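Local coordinates for protein terminase, small subunit (Thermus phage G20c, PDB 6EJQ) that probably recognises the packaging initiation site on viral DNA and regulates the ATPase of the large terminase subunit, assembling as a nine-membered ring, at residues I75-L80 with Q127-A132; V33-K36 with E40-L43. All coordinates share one frame; numbering follows the deposited sequence.

In the fold
Contact 1 and contact 2 lie in different parts of the chain, on opposite sides of its centre, with about 44 Å between their centres and about 31 Å between their nearest atoms. Contact 2 (33-36 with 40-43) is a local closure across the turn between helices 22-33 and 39-53, in the N-terminal domain of the helix-turn-helix clan, and lies at the surface. Contact 1 (75-80 with 127-132) is buried and joins helices 59-95 and 112-139 of the C-terminal domain, where neighbouring subunits of the nonamer crowd round it. Both rest on one arginine NH1 meeting a side-chain oxygen, weakly in contact 1 and as a salt bridge in contact 2.

Contact 1 (I75-L80 with Q127-A132); sequences IFQKDL and QERITA
Gln77 and Arg129 both carry CG anti to the backbone N, which sends each side chain from its own helix toward the other. Beyond CG the glutamine runs out straight, whereas the arginine folds at chi3 (63°), and the two meet at about a right angle. Arg129 NH1 gives a weak hydrogen bond to Gln77 OE1, 3.3 Å long but fairly straight. The oxygen lies at the edge of the guanidinium and near its plane, while the amide is turned 66° from that plane. Only these ends touch, since the CA atoms of Gln77 and Arg129 are 11.0 Å apart.

Helices 59-95 and 112-139 form a helical hairpin within the C-terminal domain, and this buried polar pair links its two arms. Asp126, one turn before Arg129, ties the two ends together: its OD1 accepts from Gln77 NE2 and makes a salt bridge with Arg129 NH2. Gln77 NE2 also bonds to the Ile122 carbonyl; these two NE2 bonds set the orientation of the amide, and the weak bond from Arg129 NH1 to Gln77 OE1 agrees with it. A neighbouring subunit supplies Glu65, which forms a salt bridge with Arg129 NE. Arg74 NH1 of the same chain comes close to Arg129 NE, a like-charge approach that Asp126 and Glu65 of the neighbouring subunit probably offset.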
loop_
_atom_site.group_PDB
_atom_site.type_symbol
_atom_site.label_atom_id
_atom_site.label_comp_id
_atom_site.label_asym_id
_atom_site.label_seq_id
_atom_site.Cartn_x
_atom_site.Cartn_y
_atom_site.Cartn_z
ATOM N N ILE B 75 12.800 -8.399 24.349
ATOM C CA ILE B 75 14.149 -8.742 23.925
ATOM C C ILE B 75 14.481 -8.127 22.569
ATOM O O ILE B 75 15.567 -7.571 22.394
ATOM C CB ILE B 75 14.357 -10.273 23.855
ATOM C CG1 ILE B 75 14.287 -10.874 25.253
ATOM C CG2 ILE B 75 15.700 -10.617 23.213
ATOM C CD1 ILE B 75 13.986 -12.352 25.255
ATOM N N PHE B 76 13.577 -8.266 21.601
ATOM C CA PHE B 76 13.801 -7.666 20.280
ATOM C C PHE B 76 13.866 -6.147 20.411
ATOM O O PHE B 76 14.732 -5.509 19.819
ATOM C CB PHE B 76 12.706 -8.046 19.268
ATOM C CG PHE B 76 12.642 -9.519 18.922
ATOM C CD1 PHE B 76 13.781 -10.296 18.790
ATOM C CD2 PHE B 76 11.413 -10.111 18.659
ATOM C CE1 PHE B 76 13.690 -11.645 18.452
ATOM C CE2 PHE B 76 11.315 -11.453 18.308
ATOM C CZ PHE B 76 12.460 -12.224 18.202
ATOM N N GLN B 77 12.969 -5.578 21.209
ATOM C CA GLN B 77 12.942 -4.130 21.431
ATOM C C GLN B 77 14.294 -3.629 21.925
ATOM O O GLN B 77 14.778 -2.594 21.470
ATOM C CB GLN B 77 11.853 -3.739 22.431
ATOM C CG GLN B 77 11.471 -2.270 22.392
ATOM C CD GLN B 77 10.372 -1.928 23.374
ATOM O OE1 GLN B 77 10.338 -2.450 24.488
ATOM N NE2 GLN B 77 9.480 -1.031 22.975
ATOM N N LYS B 78 14.920 -4.387 22.819
ATOM C CA LYS B 78 16.228 -4.013 23.348
ATOM C C LYS B 78 17.326 -4.077 22.287
ATOM O O LYS B 78 18.206 -3.213 22.254
ATOM C CB LYS B 78 16.578 -4.863 24.553
ATOM C CG LYS B 78 17.756 -4.351 25.357
ATOM C CD LYS B 78 17.977 -5.269 26.548
ATOM C CE LYS B 78 19.372 -5.124 27.119
ATOM N NZ LYS B 78 19.408 -3.958 28.028
ATOM N N ASP B 79 17.265 -5.079 21.415
ATOM C CA ASP B 79 18.164 -5.142 20.258
ATOM C C ASP B 79 17.984 -3.930 19.343
ATOM O O ASP B 79 18.971 -3.317 18.925
ATOM C CB ASP B 79 17.945 -6.417 19.451
ATOM C CG ASP B 79 18.372 -7.664 20.189
ATOM O OD1 ASP B 79 19.144 -7.570 21.173
ATOM O OD2 ASP B 79 17.932 -8.750 19.775
ATOM N N LEU B 80 16.730 -3.593 19.046
ATOM C CA LEU B 80 16.412 -2.467 18.176
ATOM C C LEU B 80 16.863 -1.136 18.766
ATOM O O LEU B 80 17.386 -0.298 18.047
ATOM C CB LEU B 80 14.910 -2.427 17.843
ATOM C CG LEU B 80 14.341 -3.619 17.060
ATOM C CD1 LEU B 80 12.896 -3.349 16.680
ATOM C CD2 LEU B 80 15.154 -3.960 15.820
ATOM N N GLN B 127 3.161 -0.145 22.158
ATOM C CA GLN B 127 1.708 -0.084 22.008
ATOM C C GLN B 127 1.081 -1.464 21.856
ATOM O O GLN B 127 0.024 -1.730 22.420
ATOM C CB GLN B 127 1.307 0.839 20.855
ATOM C CG GLN B 127 1.582 2.320 21.121
ATOM C CD GLN B 127 1.131 2.802 22.514
ATOM O OE1 GLN B 127 1.912 3.427 23.254
ATOM N NE2 GLN B 127 -0.126 2.500 22.878
ATOM N N GLU B 128 1.748 -2.338 21.115
ATOM C CA GLU B 128 1.357 -3.739 21.031
ATOM C C GLU B 128 1.370 -4.432 22.398
ATOM O O GLU B 128 0.471 -5.222 22.694
ATOM C CB GLU B 128 2.235 -4.473 20.018
ATOM C CG GLU B 128 1.874 -4.100 18.584
ATOM C CD GLU B 128 2.907 -4.498 17.535
ATOM O OE1 GLU B 128 4.012 -4.993 17.867
ATOM O OE2 GLU B 128 2.604 -4.277 16.344
ATOM N N ARG B 129 2.358 -4.112 23.234
ATOM C CA ARG B 129 2.396 -4.593 24.629
ATOM C C ARG B 129 1.176 -4.119 25.410
ATOM O O ARG B 129 0.495 -4.918 26.038
ATOM C CB ARG B 129 3.671 -4.147 25.350
ATOM C CG ARG B 129 3.798 -4.675 26.773
ATOM C CD ARG B 129 5.248 -4.811 27.205
ATOM N NE ARG B 129 5.888 -3.515 27.211
ATOM C CZ ARG B 129 6.911 -3.112 26.457
ATOM N NH1 ARG B 129 7.531 -3.901 25.582
ATOM N NH2 ARG B 129 7.330 -1.865 26.612
ATOM N N ILE B 130 0.894 -2.823 25.340
ATOM C CA ILE B 130 -0.233 -2.232 26.052
ATOM C C ILE B 130 -1.550 -2.874 25.605
ATOM O O ILE B 130 -2.372 -3.254 26.439
ATOM C CB ILE B 130 -0.235 -0.704 25.887
ATOM C CG1 ILE B 130 0.937 -0.119 26.676
ATOM C CG2 ILE B 130 -1.532 -0.074 26.378
ATOM C CD1 ILE B 130 1.401 1.221 26.158
ATOM N N THR B 131 -1.712 -3.033 24.294
ATOM C CA THR B 131 -2.902 -3.667 23.712
ATOM C C THR B 131 -3.093 -5.101 24.238
ATOM O O THR B 131 -4.175 -5.457 24.720
ATOM C CB THR B 131 -2.814 -3.671 22.172
ATOM O OG1 THR B 131 -2.766 -2.317 21.699
ATOM C CG2 THR B 131 -4.004 -4.385 21.544
ATOM N N ALA B 132 -2.032 -5.896 24.171
ATOM C CA ALA B 132 -2.065 -7.282 24.658
ATOM C C ALA B 132 -2.304 -7.381 26.169
ATOM O O ALA B 132 -3.068 -8.238 26.621
ATOM C CB ALA B 132 -0.791 -8.006 24.275
#

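Contact 2 (V33-K36 with E40-L43); sequences VKRK and EEVL
Arg35 and Glu41 reach for each other from opposite directions, joining the loop after one helix to the first turn of the next in a salt bridge. A single nitrogen does the work: Arg35 NH1 lies 2.9 Å from Glu41 OE1 and 3.0 Å from Glu41 OE2, straddled by the two carboxylate oxygens. The bond to OE2 is nearly straight (165° at the hydrogen) and uses the syn lone pair of that oxygen. Guanidinium and carboxylate are almost coplanar, 9° apart, and the carboxylate carbon stands at the guanidinium edge. This is an end-on grip through one nitrogen, since Arg35 NH2 remains 4.0 Å from Glu41 OE2.

The close fit stops at these charged ends. Glu41 sends an extended chain out from its helix and also packs on Phe8, whereas Arg35 is solvent-exposed and reaches the carboxylate by bending at chi2 and chi3. Beside it, Lys36 starts out away from the helix. The two segments bury just 80 Å² between them, nearly all of it from this pair, so solvent probably screens part of its attraction.

The backbone turn that delivers Arg35 is a Schellman motif, with Lys34 at positive phi (55°) ending helix 22-33 and Arg35 N returning to Ser30 O. At the other side of the turn, Thr38 OG1 bonds to Glu41 N near the start of helix 39-53. The salt bridge therefore spans the connection between helices 22-33 and 39-53, while Val42, on the buried side of helix 39-53, packs against Ile25 and Ala26 of helix 22-33 and Val12 of helix 4-17.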
loop_
_atom_site.group_PDB
_atom_site.type_symbol
_atom_site.label_atom_id
_atom_site.label_comp_id
_atom_site.label_asym_id
_atom_site.label_seq_id
_atom_site.Cartn_x
_atom_site.Cartn_y
_atom_site.Cartn_z
ATOM N N VAL B 33 16.402 -43.989 14.843
ATOM C CA VAL B 33 15.981 -45.025 15.799
ATOM C C VAL B 33 16.647 -46.394 15.578
ATOM O O VAL B 33 16.418 -47.313 16.365
ATOM C CB VAL B 33 14.431 -45.155 15.863
ATOM C CG1 VAL B 33 13.817 -43.849 16.354
ATOM C CG2 VAL B 33 13.816 -45.566 14.526
ATOM N N LYS B 34 17.468 -46.518 14.526
ATOM C CA LYS B 34 18.228 -47.738 14.224
ATOM C C LYS B 34 17.277 -48.935 14.139
ATOM O O LYS B 34 17.417 -49.926 14.854
ATOM C CB LYS B 34 19.355 -47.944 15.249
ATOM N N ARG B 35 16.296 -48.808 13.252
ATOM C CA ARG B 35 15.161 -49.717 13.178
ATOM C C ARG B 35 14.392 -49.472 11.880
ATOM O O ARG B 35 14.336 -48.344 11.403
ATOM C CB ARG B 35 14.235 -49.442 14.352
ATOM C CG ARG B 35 13.244 -50.553 14.634
ATOM C CD ARG B 35 11.842 -50.023 14.834
ATOM N NE ARG B 35 11.779 -48.878 15.749
ATOM C CZ ARG B 35 10.719 -48.078 15.874
ATOM N NH1 ARG B 35 9.616 -48.283 15.161
ATOM N NH2 ARG B 35 10.754 -47.061 16.724
ATOM N N LYS B 36 13.793 -50.511 11.313
ATOM C CA LYS B 36 13.061 -50.374 10.055
ATOM C C LYS B 36 11.658 -49.857 10.344
ATOM O O LYS B 36 10.758 -50.654 10.624
ATOM C CB LYS B 36 12.985 -51.720 9.324
ATOM C CG LYS B 36 14.333 -52.293 8.899
ATOM C CD LYS B 36 14.313 -53.819 8.926
ATOM C CE LYS B 36 15.592 -54.430 8.379
ATOM N NZ LYS B 36 15.595 -54.464 6.894
ATOM N N GLU B 40 3.387 -47.278 7.365
ATOM C CA GLU B 40 2.171 -47.511 8.162
ATOM C C GLU B 40 2.318 -47.035 9.596
ATOM O O GLU B 40 1.376 -46.491 10.156
ATOM C CB GLU B 40 1.738 -48.994 8.144
ATOM C CG GLU B 40 0.879 -49.391 6.943
ATOM C CD GLU B 40 1.575 -49.190 5.596
ATOM O OE1 GLU B 40 0.886 -48.775 4.634
ATOM O OE2 GLU B 40 2.807 -49.431 5.491
ATOM N N GLU B 41 3.496 -47.239 10.181
ATOM C CA GLU B 41 3.770 -46.728 11.517
ATOM C C GLU B 41 3.754 -45.195 11.517
ATOM O O GLU B 41 3.158 -44.598 12.396
ATOM C CB GLU B 41 5.100 -47.244 12.055
ATOM C CG GLU B 41 5.279 -46.967 13.543
ATOM C CD GLU B 41 6.673 -47.257 14.040
ATOM O OE1 GLU B 41 7.334 -48.129 13.452
ATOM O OE2 GLU B 41 7.115 -46.620 15.025
ATOM N N VAL B 42 4.400 -44.579 10.529
ATOM C CA VAL B 42 4.465 -43.116 10.424
ATOM C C VAL B 42 3.062 -42.537 10.328
ATOM O O VAL B 42 2.756 -41.554 10.998
ATOM C CB VAL B 42 5.364 -42.647 9.244
ATOM C CG1 VAL B 42 5.156 -41.167 8.929
ATOM C CG2 VAL B 42 6.826 -42.896 9.571
ATOM N N LEU B 43 2.214 -43.173 9.525
ATOM C CA LEU B 43 0.813 -42.765 9.373
ATOM C C LEU B 43 0.038 -42.819 10.682
ATOM O O LEU B 43 -0.747 -41.917 10.972
ATOM C CB LEU B 43 0.101 -43.622 8.313
ATOM C CG LEU B 43 0.447 -43.310 6.856
ATOM C CD1 LEU B 43 -0.144 -44.372 5.942
ATOM C CD2 LEU B 43 -0.050 -41.925 6.451
#